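Local structure of haloacid dehalogenase-like hydrolase (Klebsiella pneumoniae subsp. pneumoniae, 3PGV) at residues Ser26-Thr31 and Ile66-Ile71; His37-Tyr42 and Asp73-Arg78. The protein probably acts as a magnesium-dependent phosphatase of the Cof family of haloacid dehalogenase-like hydrolases and binds calcium in this crystal. All blocks are in the same frame, centred on the assembly; numbering follows the deposited sequence.

Interaction 1 of 2, residues Ser26-Thr31 and Ile66-Ile71. With CA (calcium ion), chain E.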
loop_
_atom_site.group_PDB
_atom_site.type_symbol
_atom_site.label_atom_id
_atom_site.label_comp_id
_atom_site.label_asym_id
_atom_site.label_seq_id
_atom_site.Cartn_x
_atom_site.Cartn_y
_atom_site.Cartn_z
ATOM N N SER A 26 -1.093 -2.520 9.644
ATOM C CA SER A 26 -0.718 -3.686 8.888
ATOM C C SER A 26 -0.993 -3.540 7.426
ATOM O O SER A 26 -2.094 -3.142 7.031
ATOM C CB SER A 26 -1.414 -4.933 9.434
ATOM O OG SER A 26 -0.921 -6.116 8.815
ATOM N N ASP A 27 -0.015 -3.938 6.603
ATOM C CA ASP A 27 -0.207 -4.127 5.181
ATOM C C ASP A 27 -1.202 -5.314 5.004
ATOM O O ASP A 27 -1.421 -6.080 5.953
ATOM C CB ASP A 27 1.151 -4.438 4.504
ATOM C CG ASP A 27 1.059 -4.852 3.041
ATOM O OD1 ASP A 27 0.210 -4.285 2.311
ATOM O OD2 ASP A 27 1.854 -5.726 2.621
ATOM N N LEU A 28 -1.821 -5.440 3.830
ATOM C CA LEU A 28 -2.798 -6.502 3.621
ATOM C C LEU A 28 -2.237 -7.680 2.839
ATOM O O LEU A 28 -1.975 -8.737 3.429
ATOM C CB LEU A 28 -4.088 -5.949 2.992
ATOM C CG LEU A 28 -4.876 -4.973 3.893
ATOM C CD1 LEU A 28 -5.903 -4.188 3.095
ATOM C CD2 LEU A 28 -5.529 -5.711 5.065
ATOM N N ASP A 29 -1.995 -7.495 1.525
ATOM C CA ASP A 29 -1.472 -8.559 0.679
ATOM C C ASP A 29 -0.080 -8.969 1.106
ATOM O O ASP A 29 0.804 -8.123 1.215
ATOM C CB ASP A 29 -1.483 -8.139 -0.797
ATOM C CG ASP A 29 -2.858 -7.772 -1.289
ATOM O OD1 ASP A 29 -3.674 -8.688 -1.498
ATOM O OD2 ASP A 29 -3.142 -6.563 -1.396
ATOM N N GLY A 30 0.097 -10.272 1.370
ATOM C CA GLY A 30 1.383 -10.833 1.779
ATOM C C GLY A 30 1.715 -10.598 3.241
ATOM O O GLY A 30 2.764 -11.034 3.710
ATOM N N THR A 31 0.818 -9.897 3.979
ATOM C CA THR A 31 1.042 -9.565 5.382
ATOM C C THR A 31 -0.093 -10.120 6.281
ATOM O O THR A 31 0.038 -11.214 6.822
ATOM C CB THR A 31 1.264 -8.055 5.528
ATOM O OG1 THR A 31 2.333 -7.655 4.662
ATOM C CG2 THR A 31 1.566 -7.651 6.946
ATOM N N ILE A 66 -11.655 1.166 -3.825
ATOM C CA ILE A 66 -12.713 0.330 -4.394
ATOM C C ILE A 66 -12.310 -1.144 -4.364
ATOM O O ILE A 66 -13.156 -2.015 -4.131
ATOM C CB ILE A 66 -13.083 0.807 -5.831
ATOM C CG1 ILE A 66 -13.655 2.241 -5.802
ATOM C CG2 ILE A 66 -14.073 -0.178 -6.515
ATOM C CD1 ILE A 66 -13.749 2.911 -7.186
ATOM N N ASP A 67 -10.996 -1.411 -4.524
ATOM C CA ASP A 67 -10.422 -2.756 -4.578
ATOM C C ASP A 67 -10.237 -3.402 -3.166
ATOM O O ASP A 67 -9.833 -4.553 -3.076
ATOM C CB ASP A 67 -9.083 -2.714 -5.334
ATOM C CG ASP A 67 -8.874 -3.831 -6.334
ATOM O OD1 ASP A 67 -9.590 -4.856 -6.240
ATOM O OD2 ASP A 67 -7.963 -3.709 -7.172
ATOM N N VAL A 68 -10.546 -2.668 -2.087
ATOM C CA VAL A 68 -10.471 -3.234 -0.722
ATOM C C VAL A 68 -11.858 -3.351 -0.089
ATOM O O VAL A 68 -11.969 -3.618 1.109
ATOM C CB VAL A 68 -9.464 -2.490 0.216
ATOM C CG1 VAL A 68 -8.047 -2.641 -0.282
ATOM C CG2 VAL A 68 -9.828 -1.027 0.380
ATOM N N GLY A 69 -12.896 -3.165 -0.907
ATOM C CA GLY A 69 -14.289 -3.217 -0.473
ATOM C C GLY A 69 -14.669 -4.493 0.246
ATOM O O GLY A 69 -15.232 -4.444 1.343
ATOM N N GLN A 70 -14.349 -5.649 -0.353
ATOM C CA GLN A 70 -14.694 -6.934 0.248
ATOM C C GLN A 70 -13.889 -7.182 1.537
ATOM O O GLN A 70 -14.429 -7.742 2.496
ATOM C CB GLN A 70 -14.518 -8.086 -0.756
ATOM C CG GLN A 70 -15.278 -9.350 -0.348
ATOM C CD GLN A 70 -14.973 -10.549 -1.222
ATOM O OE1 GLN A 70 -14.114 -10.513 -2.117
ATOM N NE2 GLN A 70 -15.632 -11.659 -0.934
ATOM N N ILE A 71 -12.619 -6.722 1.580
ATOM C CA ILE A 71 -11.791 -6.849 2.776
ATOM C C ILE A 71 -12.372 -6.033 3.930
ATOM O O ILE A 71 -12.572 -6.583 5.018
ATOM C CB ILE A 71 -10.307 -6.504 2.489
ATOM C CG1 ILE A 71 -9.668 -7.583 1.569
ATOM C CG2 ILE A 71 -9.513 -6.358 3.810
ATOM C CD1 ILE A 71 -8.435 -7.199 0.976
HETATM CA CA CA E . 2.347 -6.406 0.598
HETATM O O HOH W 1 3.333 -3.986 0.455
#
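Leu28 and Ile71 bring the backbones nearest to each other, with CA atoms 9.0 Å apart, where the turn leaving strand 23-27 passes the start of helix 69-75. The gap is bridged by methyl groups alone. Leu28 uses both branches of its fork: CD1 reaches Val68 CG1 at 4.3 Å, while CD2 meets Ile71 CG2 at 4.2 Å. Val68, the N-cap residue of helix 69-75, and Ile71, three residues on, lie along the same side, so the two branches of the leucine face one residue each. The Val68 side chain also touches Met81 and Thr83 of strand 80-83. Polar groups flank this apolar junction. Arg63 ties the segments together indirectly, pairing with the Asp29 carboxylate and bonding to Asp67 O.

Around Leu28 the chain bends about a calcium ion. Asp27 OD2 binds it at 2.2 Å, the carboxylate being carried there by CG lying anti to the backbone N (chi1 172°), and the main-chain Asp29 O adds a ligand at 2.4 Å. Asp27 OD2 also accepts a bond from Thr31 OG1 on its anti side, 32° out of the carboxylate plane, while OD1 pairs with Lys210; together these contacts should fix the rotation of the carboxylate. Asp233 and a water contribute further metal ligands. The sequence Asp-Leu-Asp-Gly-Thr at the end of a central strand is the first signature motif of the haloacid dehalogenase superfamily.

Interaction 2 of 2, residues His37-Tyr42 and Asp73-Arg78. With EDO (1,2-ethanediol), chain K.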
loop_
_atom_site.group_PDB
_atom_site.type_symbol
_atom_site.label_atom_id
_atom_site.label_comp_id
_atom_site.label_asym_id
_atom_site.label_seq_id
_atom_site.Cartn_x
_atom_site.Cartn_y
_atom_site.Cartn_z
ATOM N N HIS A 37 -5.111 -14.648 -0.327
ATOM C CA HIS A 37 -5.713 -13.301 -0.292
ATOM C C HIS A 37 -6.980 -13.209 0.555
ATOM O O HIS A 37 -7.828 -12.347 0.300
ATOM C CB HIS A 37 -5.959 -12.763 -1.710
ATOM C CG HIS A 37 -4.774 -12.881 -2.611
ATOM N ND1 HIS A 37 -4.511 -14.060 -3.312
ATOM C CD2 HIS A 37 -3.808 -11.973 -2.899
ATOM C CE1 HIS A 37 -3.404 -13.835 -3.993
ATOM N NE2 HIS A 37 -2.947 -12.586 -3.793
ATOM N N PHE A 38 -7.087 -14.045 1.601
ATOM C CA PHE A 38 -8.249 -14.026 2.477
ATOM C C PHE A 38 -7.899 -13.605 3.868
ATOM O O PHE A 38 -6.775 -13.840 4.333
ATOM C CB PHE A 38 -8.942 -15.408 2.521
ATOM C CG PHE A 38 -9.376 -15.948 1.185
ATOM C CD1 PHE A 38 -10.288 -15.250 0.395
ATOM C CD2 PHE A 38 -8.944 -17.193 0.747
ATOM C CE1 PHE A 38 -10.687 -15.748 -0.850
ATOM C CE2 PHE A 38 -9.364 -17.704 -0.488
ATOM C CZ PHE A 38 -10.241 -16.982 -1.276
ATOM N N LEU A 39 -8.886 -13.051 4.579
ATOM C CA LEU A 39 -8.770 -12.775 5.990
ATOM C C LEU A 39 -9.332 -13.991 6.735
ATOM O O LEU A 39 -10.515 -14.309 6.585
ATOM C CB LEU A 39 -9.567 -11.500 6.348
ATOM C CG LEU A 39 -9.318 -10.911 7.727
ATOM C CD1 LEU A 39 -7.892 -10.442 7.869
ATOM C CD2 LEU A 39 -10.245 -9.757 7.982
ATOM N N THR A 40 -8.457 -14.755 7.404
ATOM C CA THR A 40 -8.874 -15.983 8.077
ATOM C C THR A 40 -9.786 -15.686 9.261
ATOM O O THR A 40 -9.629 -14.650 9.917
ATOM C CB THR A 40 -7.649 -16.802 8.534
ATOM O OG1 THR A 40 -6.948 -16.070 9.535
ATOM C CG2 THR A 40 -6.717 -17.181 7.375
ATOM N N PRO A 41 -10.665 -16.641 9.641
ATOM C CA PRO A 41 -11.473 -16.443 10.858
ATOM C C PRO A 41 -10.605 -16.186 12.104
ATOM O O PRO A 41 -11.006 -15.412 12.990
ATOM C CB PRO A 41 -12.257 -17.758 10.972
ATOM C CG PRO A 41 -12.299 -18.291 9.580
ATOM C CD PRO A 41 -10.977 -17.929 8.987
ATOM N N TYR A 42 -9.384 -16.790 12.145
ATOM C CA TYR A 42 -8.431 -16.583 13.240
ATOM C C TYR A 42 -7.988 -15.133 13.285
ATOM O O TYR A 42 -7.894 -14.550 14.369
ATOM C CB TYR A 42 -7.201 -17.514 13.083
ATOM C CG TYR A 42 -6.175 -17.353 14.189
ATOM C CD1 TYR A 42 -5.158 -16.411 14.092
ATOM C CD2 TYR A 42 -6.232 -18.134 15.339
ATOM C CE1 TYR A 42 -4.237 -16.231 15.121
ATOM C CE2 TYR A 42 -5.307 -17.976 16.368
ATOM C CZ TYR A 42 -4.304 -17.031 16.250
ATOM O OH TYR A 42 -3.381 -16.890 17.251
ATOM N N ASP A 73 -15.448 -4.973 4.322
ATOM C CA ASP A 73 -16.749 -5.553 4.700
ATOM C C ASP A 73 -16.582 -6.818 5.579
ATOM O O ASP A 73 -17.532 -7.240 6.236
ATOM C CB ASP A 73 -17.588 -5.893 3.436
ATOM C CG ASP A 73 -18.068 -4.683 2.633
ATOM O OD1 ASP A 73 -18.094 -3.556 3.202
ATOM O OD2 ASP A 73 -18.469 -4.872 1.458
ATOM N N ASN A 74 -15.375 -7.417 5.583
ATOM C CA ASN A 74 -15.116 -8.638 6.344
ATOM C C ASN A 74 -14.194 -8.445 7.565
ATOM O O ASN A 74 -13.992 -9.396 8.318
ATOM C CB ASN A 74 -14.584 -9.740 5.427
ATOM C CG ASN A 74 -15.634 -10.315 4.516
ATOM O OD1 ASN A 74 -16.702 -10.763 4.954
ATOM N ND2 ASN A 74 -15.339 -10.361 3.239
ATOM N N LEU A 75 -13.653 -7.219 7.776
ATOM C CA LEU A 75 -12.781 -6.957 8.933
ATOM C C LEU A 75 -13.511 -7.213 10.259
ATOM O O LEU A 75 -12.948 -7.836 11.171
ATOM C CB LEU A 75 -12.235 -5.529 8.904
ATOM C CG LEU A 75 -11.248 -5.197 7.783
ATOM C CD1 LEU A 75 -10.995 -3.714 7.721
ATOM C CD2 LEU A 75 -9.927 -5.967 7.949
ATOM N N GLY A 76 -14.761 -6.746 10.345
ATOM C CA GLY A 76 -15.578 -6.901 11.542
ATOM C C GLY A 76 -15.359 -5.804 12.558
ATOM O O GLY A 76 -16.028 -5.775 13.600
ATOM N N ILE A 77 -14.427 -4.877 12.265
ATOM C CA ILE A 77 -14.102 -3.750 13.152
ATOM C C ILE A 77 -14.075 -2.436 12.379
ATOM O O ILE A 77 -13.897 -2.436 11.163
ATOM C CB ILE A 77 -12.754 -3.986 13.903
ATOM C CG1 ILE A 77 -11.567 -4.113 12.895
ATOM C CG2 ILE A 77 -12.845 -5.224 14.842
ATOM C CD1 ILE A 77 -10.227 -3.922 13.494
ATOM N N ARG A 78 -14.220 -1.313 13.090
ATOM C CA ARG A 78 -14.142 0.015 12.483
ATOM C C ARG A 78 -12.680 0.426 12.489
ATOM O O ARG A 78 -12.026 0.356 13.540
ATOM C CB ARG A 78 -15.001 1.048 13.285
ATOM C CG ARG A 78 -16.408 0.551 13.705
ATOM C CD ARG A 78 -17.530 1.026 12.797
ATOM N NE ARG A 78 -17.630 2.478 12.774
ATOM C CZ ARG A 78 -18.401 3.143 11.933
ATOM N NH1 ARG A 78 -19.170 2.491 11.073
ATOM N NH2 ARG A 78 -18.399 4.470 11.929
HETATM C C1 EDO K . -12.028 4.565 12.551
HETATM O O1 EDO K . -12.242 5.741 11.768
HETATM C C2 EDO K . -12.643 4.748 13.935
HETATM O O2 EDO K . -12.676 3.483 14.618
#
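Within the Rossmann-like core of this haloacid dehalogenase fold, Leu39, on the loop entering helix 41-51, packs against Asn74 and Leu75 at the C-terminal end of helix 69-75. The two helices belong to successive beta-alpha-beta crossovers, which link the parallel strands 23-27, 56-60 and 80-83, and the contact joins the start of one to the finish of the next.

One methyl group carries the whole meeting. Leu39 CD2 touches Leu75 CD2 at 3.8 Å, the two side chains crossing at about a right angle, and the same methyl lies 3.8 Å from Asn74 O. With CG of Leu39 anti to the backbone N (chi1 -168°) and chi2 at 64°, CD2 extends anti to CA and toward Leu75. Leu75 behaves differently: its CB leaves the backbone away from the loop, yet the end of the chain swings back to offer CD2. Its other neighbours, Leu47 of helix 41-51 and Phe59 of strand 56-60, place this residue in the layer between helices and sheet. Leu39 also touches Leu32 of helix 28-32 and Lys44 of helix 41-51. The CA atoms of Leu39 and Asn74 are 7.6 Å apart.

Thr40 is the N-cap of helix 41-51, its OG1 bonding to Ala43 N and also to Asp273. Past Leu75 the chain leaves helical angles at Gly76, whose positive phi of 86° is readily adopted by glycine. Farther along, a 1,2-ethanediol molecule, probably from the crystallisation liquor, donates a weak bond from O2 to Arg78 O at 3.4 Å.

Overall arrangement
Helix 69-75 runs through both contacts: its first turn meets Leu28 in interaction 1, and its last meets Leu39 in interaction 2, the two centres lying 10 Å apart. Ile71 and Leu75 lie four residues apart, and Ile71 CG2 is 4.2 Å from Leu75 CD2, so the two apolar contacts adjoin. Segments 26-31 and 37-42 meet as well, Asp29 OD1 packing 3.6 Å from His37 CD2. Interaction 1 includes ligands of the calcium site, and the Leu28 side chain comes about 8 Å from that of Asp233. Interaction 2 lies farther out, the side chain of Leu39 being about 13 Å from the metal.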